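Local coordinates for spore coat polysaccharide biosynthesis protein SpsE (Bacillus subtilis, PDB 1VLI) that probably acts as an N-acylneuraminate-9-phosphate synthase of the NeuB family in making the spore coat polysaccharide, and binds a zinc ion, at residues 131-145 and 154-168. Residues are numbered along the deposited sequence; the frame is centred on the assembly and turned at random.
Sequences QSTSPSAFKIASYEI and VARLNRPMIFSTAGA
Val154 sets its CG1 methyl over one face of the Phe138 ring, a CH-pi contact 3.6 Å from CG1 to the ring centroid. That methyl lies anti to the backbone N of Val154 (chi1 -177°), which directs it at the ring. Pro160 O lies at the ring's edge, near its plane. Leu157 CD1 and Arg159 CB approach the ring obliquely; CD1 meets Phe138 CZ at 3.6 Å. Pro135 O sits at the edge of the Arg159 guanidinium. Ile145 CD1 comes obliquely to the Phe163 ring and also touches Ala168 CB.

Strands 138-140 and 161-164 run parallel. Phe138 N donates a hydrogen bond to Pro160 O, Ile162 N to Phe138 O, and Ile140 N to Ile162 O. The last bond of the ladder, Ser164 N to Ile140 O, is longer at 3.3 Å. Phe138, Ile140, Met161 and Phe163 share one face of the sheet. On the other, the Lys139 chain crosses Ile162 at about a right angle. It bends at chi2 (85°) and chi4, and NZ donates a hydrogen bond to Ser164 OG at 2.7 Å. NZ also donates to Ile140 O at 2.8 Å, from above the carbonyl plane. Ser164 N reaches that oxygen from the opposite face, so two donors grip it. Past the strands, Ser142 OG accepts from Ala166 N at 2.9 Å. A water joins Ala141 O to Ser164 O.

The pair belongs to a beta-alpha-beta unit of the TIM-type barrel, with helix 148-155 as the crossover. Leu130 of helix 124-131 packs on Phe138, and Ala176 of helix 170-181 on Phe163. Strand 188-193 continues the sheet beside 161-164. The side chain of Ser164 is about 8 Å from the zinc ion held by His226 and His248.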
# COMPACT_ATOMS: atom_id res chain seq x y z
N GLN A 131 -4.54 2.89 14.44
CA GLN A 131 -5.92 2.94 14.87
C GLN A 131 -6.05 3.96 16.01
O GLN A 131 -7.02 4.71 16.07
CB GLN A 131 -6.40 1.55 15.33
CG GLN A 131 -7.84 1.49 15.87
CD GLN A 131 -8.92 1.86 14.84
OE1 GLN A 131 -8.65 2.35 13.75
NE2 GLN A 131 -10.16 1.59 15.20
N SER A 132 -5.06 4.00 16.90
CA SER A 132 -5.19 4.81 18.10
C SER A 132 -5.18 6.29 17.76
O SER A 132 -5.47 7.10 18.62
CB SER A 132 -4.12 4.45 19.11
OG SER A 132 -2.84 4.89 18.69
N THR A 133 -4.91 6.65 16.50
CA THR A 133 -4.99 8.04 16.06
C THR A 133 -6.27 8.35 15.26
O THR A 133 -6.34 9.41 14.65
CB THR A 133 -3.78 8.42 15.17
OG1 THR A 133 -3.84 7.72 13.92
CG2 THR A 133 -2.49 7.95 15.78
N SER A 134 -7.26 7.44 15.26
CA SER A 134 -8.51 7.60 14.47
C SER A 134 -8.25 7.85 12.98
O SER A 134 -8.68 8.87 12.46
CB SER A 134 -9.39 8.75 15.01
OG SER A 134 -9.80 8.51 16.34
N PRO A 135 -7.61 6.91 12.27
CA PRO A 135 -7.22 7.16 10.88
C PRO A 135 -8.46 7.34 9.96
O PRO A 135 -9.55 6.88 10.33
CB PRO A 135 -6.42 5.89 10.51
CG PRO A 135 -6.94 4.86 11.36
CD PRO A 135 -7.28 5.55 12.70
N SER A 136 -8.31 8.02 8.82
CA SER A 136 -9.41 8.13 7.82
C SER A 136 -9.46 6.95 6.84
O SER A 136 -10.44 6.76 6.12
CB SER A 136 -9.29 9.44 7.02
OG SER A 136 -9.21 10.59 7.87
N ALA A 137 -8.41 6.14 6.82
CA ALA A 137 -8.31 5.03 5.88
C ALA A 137 -7.04 4.34 6.24
O ALA A 137 -6.16 4.96 6.89
CB ALA A 137 -8.25 5.50 4.43
N PHE A 138 -6.98 3.07 5.87
CA PHE A 138 -5.80 2.25 6.02
C PHE A 138 -5.30 1.98 4.61
O PHE A 138 -6.08 1.69 3.72
CB PHE A 138 -6.15 0.93 6.71
CG PHE A 138 -6.52 1.08 8.16
CD1 PHE A 138 -5.53 1.18 9.15
CD2 PHE A 138 -7.86 1.10 8.55
CE1 PHE A 138 -5.88 1.30 10.51
CE2 PHE A 138 -8.22 1.23 9.92
CZ PHE A 138 -7.23 1.34 10.90
N LYS A 139 -4.00 2.15 4.43
CA LYS A 139 -3.32 1.94 3.20
C LYS A 139 -2.51 0.64 3.37
O LYS A 139 -1.92 0.41 4.40
CB LYS A 139 -2.47 3.17 2.82
CG LYS A 139 -1.57 2.95 1.57
CD LYS A 139 -2.30 3.21 0.25
CE LYS A 139 -1.48 2.80 -0.97
NZ LYS A 139 -1.42 1.31 -1.17
N ILE A 140 -2.56 -0.24 2.38
CA ILE A 140 -1.83 -1.51 2.43
C ILE A 140 -0.90 -1.52 1.20
O ILE A 140 -1.34 -1.19 0.12
CB ILE A 140 -2.82 -2.69 2.34
CG1 ILE A 140 -3.93 -2.60 3.41
CG2 ILE A 140 -2.06 -4.04 2.31
CD1 ILE A 140 -3.50 -2.92 4.81
N ALA A 141 0.37 -1.85 1.39
CA ALA A 141 1.35 -1.91 0.32
C ALA A 141 1.12 -3.17 -0.54
O ALA A 141 0.46 -4.14 -0.09
CB ALA A 141 2.80 -1.95 0.92
N SER A 142 1.74 -3.17 -1.72
CA SER A 142 1.61 -4.27 -2.67
C SER A 142 2.02 -5.62 -2.09
O SER A 142 1.33 -6.62 -2.33
CB SER A 142 2.43 -3.99 -3.94
OG SER A 142 1.94 -2.84 -4.62
N TYR A 143 3.12 -5.66 -1.34
CA TYR A 143 3.67 -6.95 -0.87
C TYR A 143 2.86 -7.60 0.24
O TYR A 143 3.00 -8.79 0.50
CB TYR A 143 5.16 -6.84 -0.50
CG TYR A 143 6.01 -6.36 -1.64
CD1 TYR A 143 5.78 -6.83 -2.95
CD2 TYR A 143 7.04 -5.44 -1.44
CE1 TYR A 143 6.56 -6.39 -4.03
CE2 TYR A 143 7.84 -5.00 -2.52
CZ TYR A 143 7.59 -5.48 -3.81
OH TYR A 143 8.35 -5.07 -4.88
N GLU A 144 1.98 -6.81 0.87
CA GLU A 144 0.99 -7.33 1.79
C GLU A 144 -0.36 -7.64 1.14
O GLU A 144 -1.36 -7.83 1.84
CB GLU A 144 0.76 -6.35 2.95
CG GLU A 144 1.84 -6.38 4.02
CD GLU A 144 3.19 -5.89 3.54
OE1 GLU A 144 3.23 -4.79 2.98
OE2 GLU A 144 4.20 -6.60 3.73
N ILE A 145 -0.42 -7.68 -0.19
CA ILE A 145 -1.69 -8.01 -0.84
C ILE A 145 -2.23 -9.38 -0.42
O ILE A 145 -3.44 -9.64 -0.49
CB ILE A 145 -1.61 -7.91 -2.37
CG1 ILE A 145 -3.00 -7.87 -2.96
CG2 ILE A 145 -0.75 -9.09 -3.01
CD1 ILE A 145 -3.00 -7.43 -4.43
N VAL A 154 -7.74 -5.63 9.85
CA VAL A 154 -8.03 -4.24 9.59
C VAL A 154 -9.46 -4.04 9.05
O VAL A 154 -10.14 -3.09 9.43
CB VAL A 154 -7.00 -3.65 8.63
CG1 VAL A 154 -7.28 -2.19 8.42
CG2 VAL A 154 -5.60 -3.82 9.19
N ALA A 155 -9.92 -4.93 8.16
CA ALA A 155 -11.29 -4.82 7.65
C ALA A 155 -12.31 -4.64 8.80
O ALA A 155 -13.29 -3.93 8.65
CB ALA A 155 -11.64 -6.00 6.79
N ARG A 156 -12.08 -5.30 9.93
CA ARG A 156 -13.02 -5.27 11.05
C ARG A 156 -13.08 -3.93 11.79
O ARG A 156 -13.94 -3.73 12.63
CB ARG A 156 -12.71 -6.38 12.06
CG ARG A 156 -13.24 -7.72 11.65
CD ARG A 156 -12.73 -8.84 12.52
NE ARG A 156 -13.01 -10.12 11.90
CZ ARG A 156 -12.75 -11.30 12.44
NH1 ARG A 156 -12.20 -11.38 13.65
NH2 ARG A 156 -13.04 -12.41 11.77
N LEU A 157 -12.17 -3.02 11.47
CA LEU A 157 -12.13 -1.72 12.10
C LEU A 157 -13.09 -0.76 11.41
O LEU A 157 -13.31 0.36 11.88
CB LEU A 157 -10.71 -1.18 12.08
CG LEU A 157 -9.73 -2.06 12.85
CD1 LEU A 157 -8.28 -1.65 12.59
CD2 LEU A 157 -10.10 -2.04 14.36
N ASN A 158 -13.65 -1.20 10.29
CA ASN A 158 -14.66 -0.46 9.54
C ASN A 158 -14.31 0.90 8.93
O ASN A 158 -15.17 1.75 8.70
CB ASN A 158 -16.02 -0.46 10.23
CG ASN A 158 -17.02 -1.37 9.49
OD1 ASN A 158 -17.33 -2.46 9.98
ND2 ASN A 158 -17.49 -0.94 8.26
N ARG A 159 -13.05 1.08 8.61
CA ARG A 159 -12.63 2.24 7.89
C ARG A 159 -12.31 1.87 6.44
O ARG A 159 -12.14 0.68 6.10
CB ARG A 159 -11.43 2.85 8.60
CG ARG A 159 -11.83 3.63 9.85
CD ARG A 159 -12.68 4.89 9.50
NE ARG A 159 -13.39 5.44 10.65
CZ ARG A 159 -14.58 5.01 11.10
NH1 ARG A 159 -15.21 4.00 10.49
NH2 ARG A 159 -15.13 5.58 12.16
N PRO A 160 -12.28 2.88 5.58
CA PRO A 160 -11.87 2.67 4.21
C PRO A 160 -10.53 1.95 4.10
O PRO A 160 -9.64 2.09 4.94
CB PRO A 160 -11.79 4.09 3.67
CG PRO A 160 -12.84 4.80 4.43
CD PRO A 160 -12.69 4.28 5.83
N MSE A 161 -10.38 1.19 3.02
CA MSE A 161 -9.16 0.45 2.79
C MSE A 161 -8.67 0.65 1.40
O MSE A 161 -9.46 0.58 0.44
CB MSE A 161 -9.42 -0.97 3.10
CG MSE A 161 -9.37 -1.11 4.59
SE MSE A 161 -9.48 -2.81 5.26
CE MSE A 161 -7.83 -3.67 4.54
N ILE A 162 -7.40 1.00 1.28
CA ILE A 162 -6.78 1.22 -0.03
C ILE A 162 -5.69 0.20 -0.19
O ILE A 162 -4.77 0.18 0.64
CB ILE A 162 -6.16 2.61 -0.12
CG1 ILE A 162 -7.17 3.68 0.28
CG2 ILE A 162 -5.62 2.87 -1.53
CD1 ILE A 162 -6.54 5.04 0.49
N PHE A 163 -5.79 -0.66 -1.20
CA PHE A 163 -4.70 -1.63 -1.37
C PHE A 163 -4.04 -1.57 -2.74
O PHE A 163 -4.68 -1.26 -3.73
CB PHE A 163 -5.06 -3.03 -0.88
CG PHE A 163 -6.01 -3.79 -1.76
CD1 PHE A 163 -5.53 -4.53 -2.88
CD2 PHE A 163 -7.36 -3.84 -1.46
CE1 PHE A 163 -6.38 -5.27 -3.64
CE2 PHE A 163 -8.24 -4.58 -2.26
CZ PHE A 163 -7.75 -5.32 -3.34
N SER A 164 -2.74 -1.80 -2.76
CA SER A 164 -1.97 -1.65 -3.96
C SER A 164 -1.75 -3.01 -4.61
O SER A 164 -1.88 -4.05 -3.96
CB SER A 164 -0.68 -0.95 -3.62
OG SER A 164 -0.86 0.46 -3.70
N THR A 165 -1.41 -3.02 -5.88
CA THR A 165 -1.36 -4.30 -6.60
C THR A 165 -0.13 -4.52 -7.48
O THR A 165 -0.23 -5.20 -8.52
CB THR A 165 -2.62 -4.43 -7.47
OG1 THR A 165 -2.62 -3.39 -8.45
CG2 THR A 165 -3.91 -4.20 -6.66
N ALA A 166 1.03 -3.97 -7.10
CA ALA A 166 2.23 -4.16 -7.92
C ALA A 166 2.55 -5.64 -8.03
O ALA A 166 2.59 -6.35 -7.01
CB ALA A 166 3.42 -3.42 -7.37
N GLY A 167 2.76 -6.10 -9.26
CA GLY A 167 3.16 -7.49 -9.51
C GLY A 167 2.10 -8.57 -9.27
O GLY A 167 2.43 -9.76 -9.27
N ALA A 168 0.84 -8.15 -9.09
CA ALA A 168 -0.25 -9.04 -8.72
C ALA A 168 -0.90 -9.55 -9.98
O ALA A 168 -0.83 -8.90 -11.02
CB ALA A 168 -1.28 -8.32 -7.86
O HOH W 1 -2.10 -4.65 -1.08